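Local coordinates for protein lactococcal phage P2 ORF15 (Lactococcus phage p2, PDB 2WZP) that probably serves as the distal tail protein of the phage, forming the central part of the baseplate to which the receptor-binding proteins attach, at residues 172-186 against 204-218. Numbering follows the deposited sequence.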
loop_
_atom_site.group_PDB
_atom_site.type_symbol
_atom_site.label_atom_id
_atom_site.label_comp_id
_atom_site.label_asym_id
_atom_site.label_seq_id
_atom_site.Cartn_x
_atom_site.Cartn_y
_atom_site.Cartn_z
ATOM N N PHE M 172 35.873 -35.664 -38.303
ATOM C CA PHE M 172 37.149 -36.261 -37.934
ATOM C C PHE M 172 37.430 -37.365 -38.941
ATOM O O PHE M 172 36.553 -38.190 -39.191
ATOM C CB PHE M 172 37.107 -36.789 -36.500
ATOM C CG PHE M 172 36.437 -35.835 -35.550
ATOM C CD1 PHE M 172 37.084 -34.677 -35.128
ATOM C CD2 PHE M 172 35.164 -36.104 -35.053
ATOM C CE1 PHE M 172 36.452 -33.784 -34.259
ATOM C CE2 PHE M 172 34.547 -35.234 -34.157
ATOM C CZ PHE M 172 35.188 -34.069 -33.775
ATOM N N ASP M 173 38.608 -37.318 -39.581
ATOM C CA ASP M 173 39.012 -38.278 -40.604
ATOM C C ASP M 173 40.317 -38.950 -40.219
ATOM O O ASP M 173 41.293 -38.264 -39.936
ATOM C CB ASP M 173 39.211 -37.564 -41.947
ATOM C CG ASP M 173 37.955 -37.381 -42.760
ATOM O OD1 ASP M 173 37.618 -38.295 -43.541
ATOM O OD2 ASP M 173 37.370 -36.282 -42.698
ATOM N N LYS M 174 40.354 -40.277 -40.273
ATOM C CA LYS M 174 41.561 -41.017 -39.975
ATOM C C LYS M 174 42.412 -41.130 -41.259
ATOM O O LYS M 174 42.150 -41.958 -42.137
ATOM C CB LYS M 174 41.251 -42.369 -39.318
ATOM C CG LYS M 174 42.463 -43.046 -38.688
ATOM C CD LYS M 174 42.910 -42.417 -37.376
ATOM C CE LYS M 174 44.228 -43.070 -37.013
ATOM N NZ LYS M 174 44.575 -42.886 -35.573
ATOM N N ILE M 175 43.384 -40.216 -41.377
ATOM C CA ILE M 175 44.304 -40.095 -42.496
ATOM C C ILE M 175 45.646 -40.639 -42.046
ATOM O O ILE M 175 46.136 -40.304 -40.958
ATOM C CB ILE M 175 44.436 -38.613 -42.984
ATOM C CG1 ILE M 175 43.084 -37.851 -43.104
ATOM C CG2 ILE M 175 45.294 -38.497 -44.256
ATOM C CD1 ILE M 175 42.108 -38.318 -44.180
ATOM N N GLN M 176 46.233 -41.487 -42.881
ATOM C CA GLN M 176 47.535 -42.084 -42.622
ATOM C C GLN M 176 48.545 -41.449 -43.534
ATOM O O GLN M 176 48.265 -41.195 -44.700
ATOM C CB GLN M 176 47.505 -43.597 -42.861
ATOM C CG GLN M 176 46.940 -44.388 -41.678
ATOM C CD GLN M 176 47.979 -45.303 -41.091
ATOM O OE1 GLN M 176 48.419 -46.278 -41.724
ATOM N NE2 GLN M 176 48.414 -44.996 -39.873
ATOM N N ASN M 177 49.721 -41.185 -42.997
ATOM C CA ASN M 177 50.854 -40.639 -43.727
ATOM C C ASN M 177 51.350 -41.678 -44.729
ATOM O O ASN M 177 51.174 -42.873 -44.522
ATOM C CB ASN M 177 51.979 -40.347 -42.724
ATOM C CG ASN M 177 51.916 -38.998 -42.071
ATOM O OD1 ASN M 177 51.293 -38.059 -42.565
ATOM N ND2 ASN M 177 52.595 -38.862 -40.959
ATOM N N GLY M 178 52.009 -41.226 -45.780
ATOM C CA GLY M 178 52.650 -42.120 -46.733
ATOM C C GLY M 178 53.949 -42.604 -46.120
ATOM O O GLY M 178 54.289 -42.234 -44.986
ATOM N N LYS M 179 54.678 -43.440 -46.850
ATOM C CA LYS M 179 55.966 -43.934 -46.377
ATOM C C LYS M 179 57.075 -42.946 -46.799
ATOM O O LYS M 179 56.895 -42.170 -47.750
ATOM C CB LYS M 179 56.252 -45.323 -46.976
ATOM C CG LYS M 179 55.292 -46.411 -46.578
ATOM C CD LYS M 179 56.046 -47.719 -46.584
ATOM C CE LYS M 179 55.160 -48.951 -46.507
ATOM N NZ LYS M 179 54.501 -49.254 -47.811
ATOM N N VAL M 180 58.205 -42.966 -46.083
ATOM C CA VAL M 180 59.373 -42.147 -46.423
ATOM C C VAL M 180 60.188 -42.995 -47.374
ATOM O O VAL M 180 60.654 -44.079 -46.989
ATOM C CB VAL M 180 60.207 -41.725 -45.173
ATOM C CG1 VAL M 180 61.481 -40.974 -45.579
ATOM C CG2 VAL M 180 59.369 -40.902 -44.213
ATOM N N ILE M 181 60.327 -42.531 -48.622
ATOM C CA ILE M 181 61.070 -43.259 -49.657
ATOM C C ILE M 181 62.295 -42.483 -50.128
ATOM O O ILE M 181 62.156 -41.452 -50.785
ATOM C CB ILE M 181 60.145 -43.688 -50.838
ATOM C CG1 ILE M 181 58.946 -44.528 -50.328
ATOM C CG2 ILE M 181 60.962 -44.467 -51.897
ATOM C CD1 ILE M 181 57.822 -44.739 -51.292
ATOM N N ALA M 182 63.492 -42.972 -49.800
ATOM C CA ALA M 182 64.736 -42.342 -50.242
ATOM C C ALA M 182 64.737 -42.263 -51.779
ATOM O O ALA M 182 64.524 -43.289 -52.462
ATOM C CB ALA M 182 65.938 -43.141 -49.745
ATOM N N GLY M 183 64.859 -41.040 -52.295
ATOM C CA GLY M 183 64.843 -40.800 -53.733
ATOM C C GLY M 183 63.564 -40.160 -54.208
ATOM O O GLY M 183 63.525 -39.594 -55.299
ATOM N N MET M 184 62.507 -40.213 -53.370
ATOM C CA MET M 184 61.196 -39.628 -53.668
ATOM C C MET M 184 60.807 -38.556 -52.677
ATOM O O MET M 184 60.513 -37.442 -53.094
ATOM C CB MET M 184 60.091 -40.690 -53.768
ATOM C CG MET M 184 60.355 -41.740 -54.849
ATOM S SD MET M 184 58.850 -42.592 -55.409
ATOM C CE MET M 184 58.043 -41.206 -56.394
ATOM N N SER M 185 60.799 -38.889 -51.368
ATOM C CA SER M 185 60.390 -38.010 -50.252
ATOM C C SER M 185 61.341 -36.861 -49.998
ATOM O O SER M 185 62.556 -37.000 -50.215
ATOM C CB SER M 185 60.253 -38.814 -48.958
ATOM O OG SER M 185 59.378 -39.916 -49.115
ATOM N N LYS M 186 60.813 -35.733 -49.475
ATOM C CA LYS M 186 61.724 -34.641 -49.112
ATOM C C LYS M 186 62.348 -34.995 -47.765
ATOM O O LYS M 186 61.648 -35.092 -46.733
ATOM C CB LYS M 186 61.028 -33.270 -49.084
ATOM C CG LYS M 186 62.010 -32.096 -48.990
ATOM C CD LYS M 186 61.307 -30.766 -48.893
ATOM C CE LYS M 186 62.208 -29.645 -49.292
ATOM N NZ LYS M 186 61.486 -28.355 -49.387
ATOM N N TYR M 204 60.660 -34.943 -55.684
ATOM C CA TYR M 204 60.343 -34.888 -54.265
ATOM C C TYR M 204 58.874 -34.690 -54.020
ATOM O O TYR M 204 58.208 -33.873 -54.661
ATOM C CB TYR M 204 61.296 -34.058 -53.380
ATOM C CG TYR M 204 60.918 -32.631 -53.067
ATOM C CD1 TYR M 204 59.832 -32.337 -52.235
ATOM C CD2 TYR M 204 61.719 -31.574 -53.484
ATOM C CE1 TYR M 204 59.495 -31.024 -51.923
ATOM C CE2 TYR M 204 61.416 -30.263 -53.147
ATOM C CZ TYR M 204 60.308 -29.989 -52.363
ATOM O OH TYR M 204 60.039 -28.679 -52.048
ATOM N N THR M 205 58.355 -35.527 -53.138
ATOM C CA THR M 205 56.996 -35.488 -52.640
ATOM C C THR M 205 57.132 -35.399 -51.122
ATOM O O THR M 205 58.207 -35.688 -50.581
ATOM C CB THR M 205 56.195 -36.718 -53.097
ATOM O OG1 THR M 205 56.867 -37.896 -52.684
ATOM C CG2 THR M 205 55.959 -36.760 -54.592
ATOM N N TYR M 206 56.080 -34.939 -50.442
ATOM C CA TYR M 206 56.045 -34.864 -48.993
ATOM C C TYR M 206 55.476 -36.200 -48.516
ATOM O O TYR M 206 54.393 -36.580 -48.955
ATOM C CB TYR M 206 55.190 -33.666 -48.533
ATOM C CG TYR M 206 55.851 -32.328 -48.805
ATOM C CD1 TYR M 206 56.829 -31.814 -47.943
ATOM C CD2 TYR M 206 55.525 -31.589 -49.930
ATOM C CE1 TYR M 206 57.444 -30.590 -48.198
ATOM C CE2 TYR M 206 56.092 -30.344 -50.163
ATOM C CZ TYR M 206 57.064 -29.853 -49.303
ATOM O OH TYR M 206 57.676 -28.661 -49.592
ATOM N N TYR M 207 56.221 -36.934 -47.655
ATOM C CA TYR M 207 55.810 -38.258 -47.160
ATOM C C TYR M 207 54.433 -38.216 -46.510
ATOM O O TYR M 207 53.633 -39.133 -46.668
ATOM C CB TYR M 207 56.846 -38.830 -46.162
ATOM C CG TYR M 207 56.682 -38.335 -44.737
ATOM C CD1 TYR M 207 55.981 -39.084 -43.793
ATOM C CD2 TYR M 207 57.152 -37.083 -44.354
ATOM C CE1 TYR M 207 55.765 -38.602 -42.498
ATOM C CE2 TYR M 207 56.940 -36.592 -43.065
ATOM C CZ TYR M 207 56.258 -37.361 -42.138
ATOM O OH TYR M 207 56.098 -36.900 -40.853
ATOM N N GLY M 208 54.207 -37.157 -45.752
ATOM C CA GLY M 208 53.032 -36.975 -44.942
ATOM C C GLY M 208 53.167 -35.690 -44.189
ATOM O O GLY M 208 53.865 -34.789 -44.637
ATOM N N GLU M 209 52.461 -35.591 -43.085
ATOM C CA GLU M 209 52.423 -34.408 -42.218
ATOM C C GLU M 209 52.801 -34.812 -40.802
ATOM O O GLU M 209 52.517 -35.942 -40.380
ATOM C CB GLU M 209 51.001 -33.803 -42.173
ATOM C CG GLU M 209 50.410 -33.394 -43.505
ATOM C CD GLU M 209 49.953 -31.956 -43.647
ATOM O OE1 GLU M 209 49.575 -31.335 -42.627
ATOM O OE2 GLU M 209 49.959 -31.453 -44.798
ATOM N N SER M 210 53.415 -33.903 -40.058
ATOM C CA SER M 210 53.712 -34.225 -38.659
ATOM C C SER M 210 52.361 -34.084 -37.946
ATOM O O SER M 210 51.597 -33.146 -38.246
ATOM C CB SER M 210 54.794 -33.321 -38.080
ATOM O OG SER M 210 54.338 -31.984 -38.089
ATOM N N ASP M 211 52.006 -35.107 -37.132
ATOM C CA ASP M 211 50.733 -35.208 -36.421
ATOM C C ASP M 211 49.530 -35.191 -37.399
ATOM O O ASP M 211 48.615 -34.387 -37.237
ATOM C CB ASP M 211 50.645 -34.142 -35.318
ATOM C CG ASP M 211 49.548 -34.310 -34.278
ATOM O OD1 ASP M 211 49.098 -35.466 -34.060
ATOM O OD2 ASP M 211 49.206 -33.296 -33.608
ATOM N N ILE M 212 49.531 -36.104 -38.422
ATOM C CA ILE M 212 48.433 -36.236 -39.401
ATOM C C ILE M 212 47.130 -36.632 -38.652
ATOM O O ILE M 212 46.001 -36.333 -39.069
ATOM C CB ILE M 212 48.810 -37.236 -40.528
ATOM C CG1 ILE M 212 47.834 -37.206 -41.720
ATOM C CG2 ILE M 212 49.004 -38.667 -40.013
ATOM C CD1 ILE M 212 47.887 -36.000 -42.595
ATOM N N ASP M 213 47.340 -37.249 -37.504
ATOM C CA ASP M 213 46.357 -37.746 -36.589
ATOM C C ASP M 213 45.474 -36.659 -36.051
ATOM O O ASP M 213 44.299 -36.905 -35.803
ATOM C CB ASP M 213 47.069 -38.455 -35.460
ATOM C CG ASP M 213 46.295 -39.621 -34.965
ATOM O OD1 ASP M 213 45.860 -39.582 -33.777
ATOM O OD2 ASP M 213 46.081 -40.564 -35.764
ATOM N N ARG M 214 45.989 -35.442 -35.951
ATOM C CA ARG M 214 45.204 -34.301 -35.477
ATOM C C ARG M 214 43.897 -34.112 -36.271
ATOM O O ARG M 214 42.959 -33.539 -35.743
ATOM C CB ARG M 214 46.061 -33.021 -35.469
ATOM C CG ARG M 214 46.010 -32.224 -36.753
ATOM C CD ARG M 214 47.171 -31.295 -36.933
ATOM N NE ARG M 214 47.874 -31.659 -38.153
ATOM C CZ ARG M 214 47.912 -30.902 -39.225
ATOM N NH1 ARG M 214 47.339 -29.713 -39.221
ATOM N NH2 ARG M 214 48.534 -31.313 -40.303
ATOM N N LEU M 215 43.842 -34.599 -37.519
ATOM C CA LEU M 215 42.682 -34.482 -38.421
ATOM C C LEU M 215 41.531 -35.445 -38.057
ATOM O O LEU M 215 40.416 -35.314 -38.569
ATOM C CB LEU M 215 43.128 -34.650 -39.906
ATOM C CG LEU M 215 44.246 -33.725 -40.429
ATOM C CD1 LEU M 215 44.611 -34.083 -41.840
ATOM C CD2 LEU M 215 43.830 -32.274 -40.423
ATOM N N SER M 216 41.810 -36.409 -37.162
ATOM C CA SER M 216 40.843 -37.401 -36.681
ATOM C C SER M 216 40.435 -37.085 -35.236
ATOM O O SER M 216 39.699 -37.849 -34.630
ATOM C CB SER M 216 41.467 -38.793 -36.729
ATOM O OG SER M 216 42.482 -38.919 -35.745
ATOM N N ARG M 217 40.931 -35.986 -34.687
ATOM C CA ARG M 217 40.737 -35.614 -33.297
ATOM C C ARG M 217 39.957 -34.354 -33.075
ATOM O O ARG M 217 40.033 -33.412 -33.861
ATOM C CB ARG M 217 42.083 -35.447 -32.617
ATOM C CG ARG M 217 42.890 -36.730 -32.477
ATOM C CD ARG M 217 43.919 -36.575 -31.391
ATOM N NE ARG M 217 44.656 -35.333 -31.543
ATOM C CZ ARG M 217 45.862 -35.270 -32.086
ATOM N NH1 ARG M 217 46.471 -36.377 -32.498
ATOM N NH2 ARG M 217 46.475 -34.104 -32.216
ATOM N N TRP M 218 39.277 -34.322 -31.940
ATOM C CA TRP M 218 38.540 -33.181 -31.443
ATOM C C TRP M 218 39.411 -32.556 -30.378
ATOM O O TRP M 218 39.765 -33.218 -29.408
ATOM C CB TRP M 218 37.208 -33.642 -30.834
ATOM C CG TRP M 218 36.300 -32.556 -30.343
ATOM C CD1 TRP M 218 36.450 -31.206 -30.504
ATOM C CD2 TRP M 218 35.065 -32.741 -29.632
ATOM N NE1 TRP M 218 35.409 -30.540 -29.898
ATOM C CE2 TRP M 218 34.543 -31.459 -29.359
ATOM C CE3 TRP M 218 34.353 -33.873 -29.183
ATOM C CZ2 TRP M 218 33.353 -31.276 -28.641
ATOM C CZ3 TRP M 218 33.156 -33.689 -28.495
ATOM C CH2 TRP M 218 32.673 -32.407 -28.226
HETATM O O HOH W 1 44.002 -38.398 -39.210
HETATM O O HOH W 2 46.822 -41.402 -38.410
HETATM O O HOH W 3 57.173 -39.264 -50.259
HETATM O O HOH W 4 58.878 -35.530 -46.948
#
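Lys186 lies along one face of the Tyr204 ring, both side chains pointing the same way. CB sits 3.5 Å from Tyr204 CD1. CG anti to the backbone N (chi1 -168°) and an extended chain carry the rest along the ring toward the hydroxyl: CG lies over the CD1-CE1 side, about equally far from both atoms, and CD, in CH-pi contact over the face, comes 3.5 Å from Tyr204 CE1. CE reaches CZ, and NZ ends 3.0 Å from Tyr204 OH in a hydrogen bond. Lys186 NZ forms a salt bridge, and Tyr204 OH and Tyr206 OH hydrogen bonds, with acidic side chains on chains of another protein; Lys186 and Tyr206 reach one chain, Tyr204 a second, consistent with a grip on baseplate partners. Ser185 and Thr205 form a single beta bridge next to this pair, with Lys186 N donating to Thr205 O.

Midway, the Asn177 amide clasps the backbone of Glu209 twice: OD1 accepts from Glu209 N (2.8 Å), which approaches from above the carbonyl plane, and ND2 donates to Glu209 O (3.0 Å), close to the amide plane. The Tyr207 ring crosses this amide obliquely, planes 65° apart; Tyr207 CB and CG pack on Val180 CG2. Ile175 CG2 meets Ile212 CG1 in an apolar contact, the side chains crossing at about a right angle. Lys174 bends at chi2 to bring NZ 2.8 Å from Asp213 OD2, on its syn lone pair, in a salt-bridge network with Arg217 and Asp211. At the base, Asp173 N donates to Leu215 O (2.9 Å), and Phe172 CE1 touches Trp218 CB (3.5 Å).

The two segments thus form a long, mostly irregular arm, leaving the six-stranded sheet at the end of its edge strand 165-173 and returning through the 3-10 turn 212-215 into strand 218-220; Phe172 and Trp218 root it against strands 305-310 and 312-322.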